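Local structure of probable alginate O-acetylase AlgJ (4O8V) at residues Arg118-Trp123 with Ala160-Asp165. The protein probably adds acetyl groups to mannuronate residues of alginate, as an SGNH hydrolase-like acetyltransferase of the periplasm. Sequence-based numbering, arbitrary orientation.
Sequences RTDTHW and APYKGD
The carboxylates of D120 and D165 lie stacked, their planes 8° apart, with D120 OD2 only 3.1 Å from D165 OD1. Donors to each accompany this close approach. The backbone N of D165 meets D120 OD2 at 2.8 Å, from above the D120 carboxylate plane. The D165 side chain in turn accepts two bonds from T121, each on a syn lone pair: OD1 takes the backbone N of T121 at 2.7 Å, and OD2 accepts from T121 OG1 at 2.8 Å. A first torsion of 58° sets the D165 carboxylate between its own N and carbonyl carbon, which brings it alongside the D120 carboxylate and within bonding distance of T121. Its OD2 also comes 3.4 Å from H122 CE1, while T121 OG1 sits over the centre of one imidazole face.

D120 OD1 serves H122 twice. Its syn lone pair takes ND1, 2.7 Å away and tilted 20° out of the imidazole plane; its anti lone pair takes the backbone N of H122, closing an Asx turn that fixes carboxylate against ring. H122 NE2 continues to S218 OG, consistent with a Ser-His-Asp triad in which S218 is probably the nucleophile, H122 the proton acceptor and D120 the acid. D165 is then probably a second-shell residue holding D120 in place.

Y162 turns its ring edge to D120 OD2, and a water joins that oxygen to Y162 OH. G164 packs close, its CA making a CA-H...O contact with T119 O at 3.4 Å, and a second water links T119 OG1 to G164 N. T119 OG1 also bonds D184, at the start of strand 184-193. The contact thus joins the loop that carries D120 and H122 and runs into helix 125-141 to the loop after strand 152-162, which pairs antiparallel with strand 184-193; strand 19-21 touches T119 and T121.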
ATOM      1  N   ARG A 118       4.009   0.025  16.148  1.00 24.69           N
ATOM      2  CA  ARG A 118       4.356  -1.204  16.890  1.00 25.71           C
ATOM      3  C   ARG A 118       3.207  -2.245  16.962  1.00 24.88           C
ATOM      4  O   ARG A 118       3.452  -3.453  16.834  1.00 24.17           O
ATOM      5  CB  ARG A 118       4.834  -0.822  18.306  1.00 23.43           C
ATOM      6  CG  ARG A 118       5.153  -2.007  19.237  1.00 25.64           C
ATOM      7  CD  ARG A 118       5.806  -1.531  20.553  1.00 26.46           C
ATOM      8  NE  ARG A 118       5.142  -0.359  21.102  1.00 26.29           N
ATOM      9  CZ  ARG A 118       3.999  -0.387  21.777  1.00 27.82           C
ATOM     10  NH1 ARG A 118       3.392  -1.541  22.016  1.00 27.95           N
ATOM     11  NH2 ARG A 118       3.469   0.747  22.224  1.00 27.27           N
ATOM     12  N   THR A 119       1.965  -1.790  17.142  1.00 24.18           N
ATOM     13  CA  THR A 119       0.846  -2.699  17.377  1.00 26.05           C
ATOM     14  C   THR A 119      -0.181  -2.736  16.249  1.00 26.95           C
ATOM     15  O   THR A 119      -1.281  -3.258  16.412  1.00 25.29           O
ATOM     16  CB  THR A 119       0.115  -2.341  18.666  1.00 29.46           C
ATOM     17  OG1 THR A 119      -0.586  -1.103  18.493  1.00 28.40           O
ATOM     18  CG2 THR A 119       1.119  -2.212  19.831  1.00 28.17           C
ATOM     19  N   ASP A 120       0.189  -2.187  15.101  1.00 22.97           N
ATOM     20  CA  ASP A 120      -0.754  -2.007  13.991  1.00 26.52           C
ATOM     21  C   ASP A 120      -0.069  -2.458  12.698  1.00 26.20           C
ATOM     22  O   ASP A 120       1.158  -2.461  12.626  1.00 26.05           O
ATOM     23  CB  ASP A 120      -1.179  -0.532  13.942  1.00 20.84           C
ATOM     24  CG  ASP A 120      -2.306  -0.240  12.933  1.00 28.91           C
ATOM     25  OD1 ASP A 120      -2.011  -0.115  11.723  1.00 30.89           O
ATOM     26  OD2 ASP A 120      -3.476  -0.096  13.379  1.00 27.43           O
ATOM     27  N   THR A 121      -0.835  -2.858  11.690  1.00 25.91           N
ATOM     28  CA  THR A 121      -0.241  -3.293  10.429  1.00 26.96           C
ATOM     29  C   THR A 121       0.371  -2.142   9.632  1.00 22.40           C
ATOM     30  O   THR A 121       1.209  -2.367   8.759  1.00 25.40           O
ATOM     31  CB  THR A 121      -1.281  -3.984   9.505  1.00 24.13           C
ATOM     32  OG1 THR A 121      -2.305  -3.043   9.179  1.00 26.14           O
ATOM     33  CG2 THR A 121      -1.878  -5.201  10.193  1.00 27.30           C
ATOM     34  N   HIS A 122      -0.052  -0.912   9.906  1.00 24.38           N
ATOM     35  CA  HIS A 122       0.202   0.170   8.951  1.00 22.35           C
ATOM     36  C   HIS A 122       1.482   0.965   9.173  1.00 26.58           C
ATOM     37  O   HIS A 122       2.031   1.014  10.271  1.00 26.39           O
ATOM     38  CB  HIS A 122      -0.979   1.142   8.945  1.00 19.86           C
ATOM     39  CG  HIS A 122      -2.247   0.515   8.450  1.00 23.51           C
ATOM     40  ND1 HIS A 122      -3.259   0.107   9.293  1.00 26.20           N
ATOM     41  CD2 HIS A 122      -2.642   0.193   7.194  1.00 23.24           C
ATOM     42  CE1 HIS A 122      -4.237  -0.420   8.570  1.00 26.14           C
ATOM     43  NE2 HIS A 122      -3.882  -0.392   7.295  1.00 24.84           N
ATOM     44  N   TRP A 123       1.948   1.619   8.115  1.00 25.16           N
ATOM     45  CA  TRP A 123       2.983   2.617   8.289  1.00 23.75           C
ATOM     46  C   TRP A 123       2.500   3.757   9.184  1.00 25.49           C
ATOM     47  O   TRP A 123       1.305   4.053   9.268  1.00 27.00           O
ATOM     48  CB  TRP A 123       3.456   3.168   6.935  1.00 22.67           C
ATOM     49  CG  TRP A 123       2.366   3.512   5.934  1.00 23.23           C
ATOM     50  CD1 TRP A 123       1.072   3.911   6.186  1.00 21.27           C
ATOM     51  CD2 TRP A 123       2.523   3.532   4.505  1.00 25.30           C
ATOM     52  NE1 TRP A 123       0.416   4.164   4.984  1.00 25.22           N
ATOM     53  CE2 TRP A 123       1.285   3.935   3.945  1.00 22.85           C
ATOM     54  CE3 TRP A 123       3.590   3.228   3.646  1.00 24.22           C
ATOM     55  CZ2 TRP A 123       1.084   4.042   2.553  1.00 24.05           C
ATOM     56  CZ3 TRP A 123       3.387   3.345   2.261  1.00 25.08           C
ATOM     57  CH2 TRP A 123       2.134   3.736   1.738  1.00 25.23           C
ATOM     58  N   ALA A 160      -1.455  11.563  20.343  1.00 25.99           N
ATOM     59  CA  ALA A 160      -2.325  10.895  21.315  1.00 32.49           C
ATOM     60  C   ALA A 160      -2.191   9.390  21.166  1.00 29.50           C
ATOM     61  O   ALA A 160      -1.763   8.908  20.102  1.00 28.34           O
ATOM     62  CB  ALA A 160      -3.791  11.325  21.129  1.00 30.44           C
ATOM     63  N   PRO A 161      -2.565   8.629  22.212  1.00 27.68           N
ATOM     64  CA  PRO A 161      -2.504   7.171  22.066  1.00 25.56           C
ATOM     65  C   PRO A 161      -3.389   6.641  20.941  1.00 25.58           C
ATOM     66  O   PRO A 161      -4.403   7.248  20.583  1.00 27.34           O
ATOM     67  CB  PRO A 161      -3.017   6.650  23.422  1.00 24.64           C
ATOM     68  CG  PRO A 161      -2.827   7.767  24.383  1.00 28.13           C
ATOM     69  CD  PRO A 161      -2.991   9.039  23.568  1.00 26.84           C
ATOM     70  N   TYR A 162      -2.990   5.505  20.389  1.00 26.22           N
ATOM     71  CA  TYR A 162      -3.739   4.873  19.310  1.00 28.89           C
ATOM     72  C   TYR A 162      -3.727   3.348  19.517  1.00 28.58           C
ATOM     73  O   TYR A 162      -2.654   2.756  19.637  1.00 32.42           O
ATOM     74  CB  TYR A 162      -3.131   5.257  17.956  1.00 27.84           C
ATOM     75  CG  TYR A 162      -3.841   4.603  16.790  1.00 26.47           C
ATOM     76  CD1 TYR A 162      -5.079   5.058  16.370  1.00 31.20           C
ATOM     77  CD2 TYR A 162      -3.290   3.497  16.149  1.00 29.18           C
ATOM     78  CE1 TYR A 162      -5.759   4.436  15.326  1.00 33.70           C
ATOM     79  CE2 TYR A 162      -3.964   2.869  15.101  1.00 31.29           C
ATOM     80  CZ  TYR A 162      -5.181   3.347  14.695  1.00 34.79           C
ATOM     81  OH  TYR A 162      -5.841   2.733  13.647  1.00 39.75           O
ATOM     82  N   LYS A 163      -4.907   2.728  19.586  1.00 28.48           N
ATOM     83  CA  LYS A 163      -5.013   1.271  19.716  1.00 30.84           C
ATOM     84  C   LYS A 163      -4.899   0.636  18.338  1.00 27.97           C
ATOM     85  O   LYS A 163      -5.742   0.889  17.487  1.00 28.36           O
ATOM     86  CB  LYS A 163      -6.343   0.855  20.366  1.00 27.42           C
ATOM     87  CG  LYS A 163      -6.385  -0.641  20.723  1.00 35.35           C
ATOM     88  CD  LYS A 163      -7.628  -1.025  21.512  1.00 42.54           C
ATOM     89  CE  LYS A 163      -8.526  -1.957  20.715  1.00 48.78           C
ATOM     90  NZ  LYS A 163      -9.742  -2.339  21.487  1.00 54.13           N
ATOM     91  N   GLY A 164      -3.863  -0.180  18.129  1.00 26.59           N
ATOM     92  CA  GLY A 164      -3.563  -0.740  16.815  1.00 27.69           C
ATOM     93  C   GLY A 164      -4.536  -1.818  16.356  1.00 27.44           C
ATOM     94  O   GLY A 164      -5.178  -2.509  17.171  1.00 28.08           O
ATOM     95  N   ASP A 165      -4.642  -1.985  15.035  1.00 26.26           N
ATOM     96  CA  ASP A 165      -5.652  -2.873  14.485  1.00 28.15           C
ATOM     97  C   ASP A 165      -5.373  -4.331  14.874  1.00 30.95           C
ATOM     98  O   ASP A 165      -6.291  -5.111  15.027  1.00 33.79           O
ATOM     99  CB  ASP A 165      -5.775  -2.696  12.942  1.00 29.25           C
ATOM    100  CG  ASP A 165      -4.473  -2.945  12.160  1.00 32.71           C
ATOM    101  OD1 ASP A 165      -3.366  -3.115  12.724  1.00 28.07           O
ATOM    102  OD2 ASP A 165      -4.554  -2.928  10.901  1.00 31.88           O
TER
HETATM  103  O   HOH W   1      -2.479  -0.894  20.710  1.00 41.88           O
HETATM  104  O   HOH W   2      -5.396   0.915  11.980  1.00 31.82           O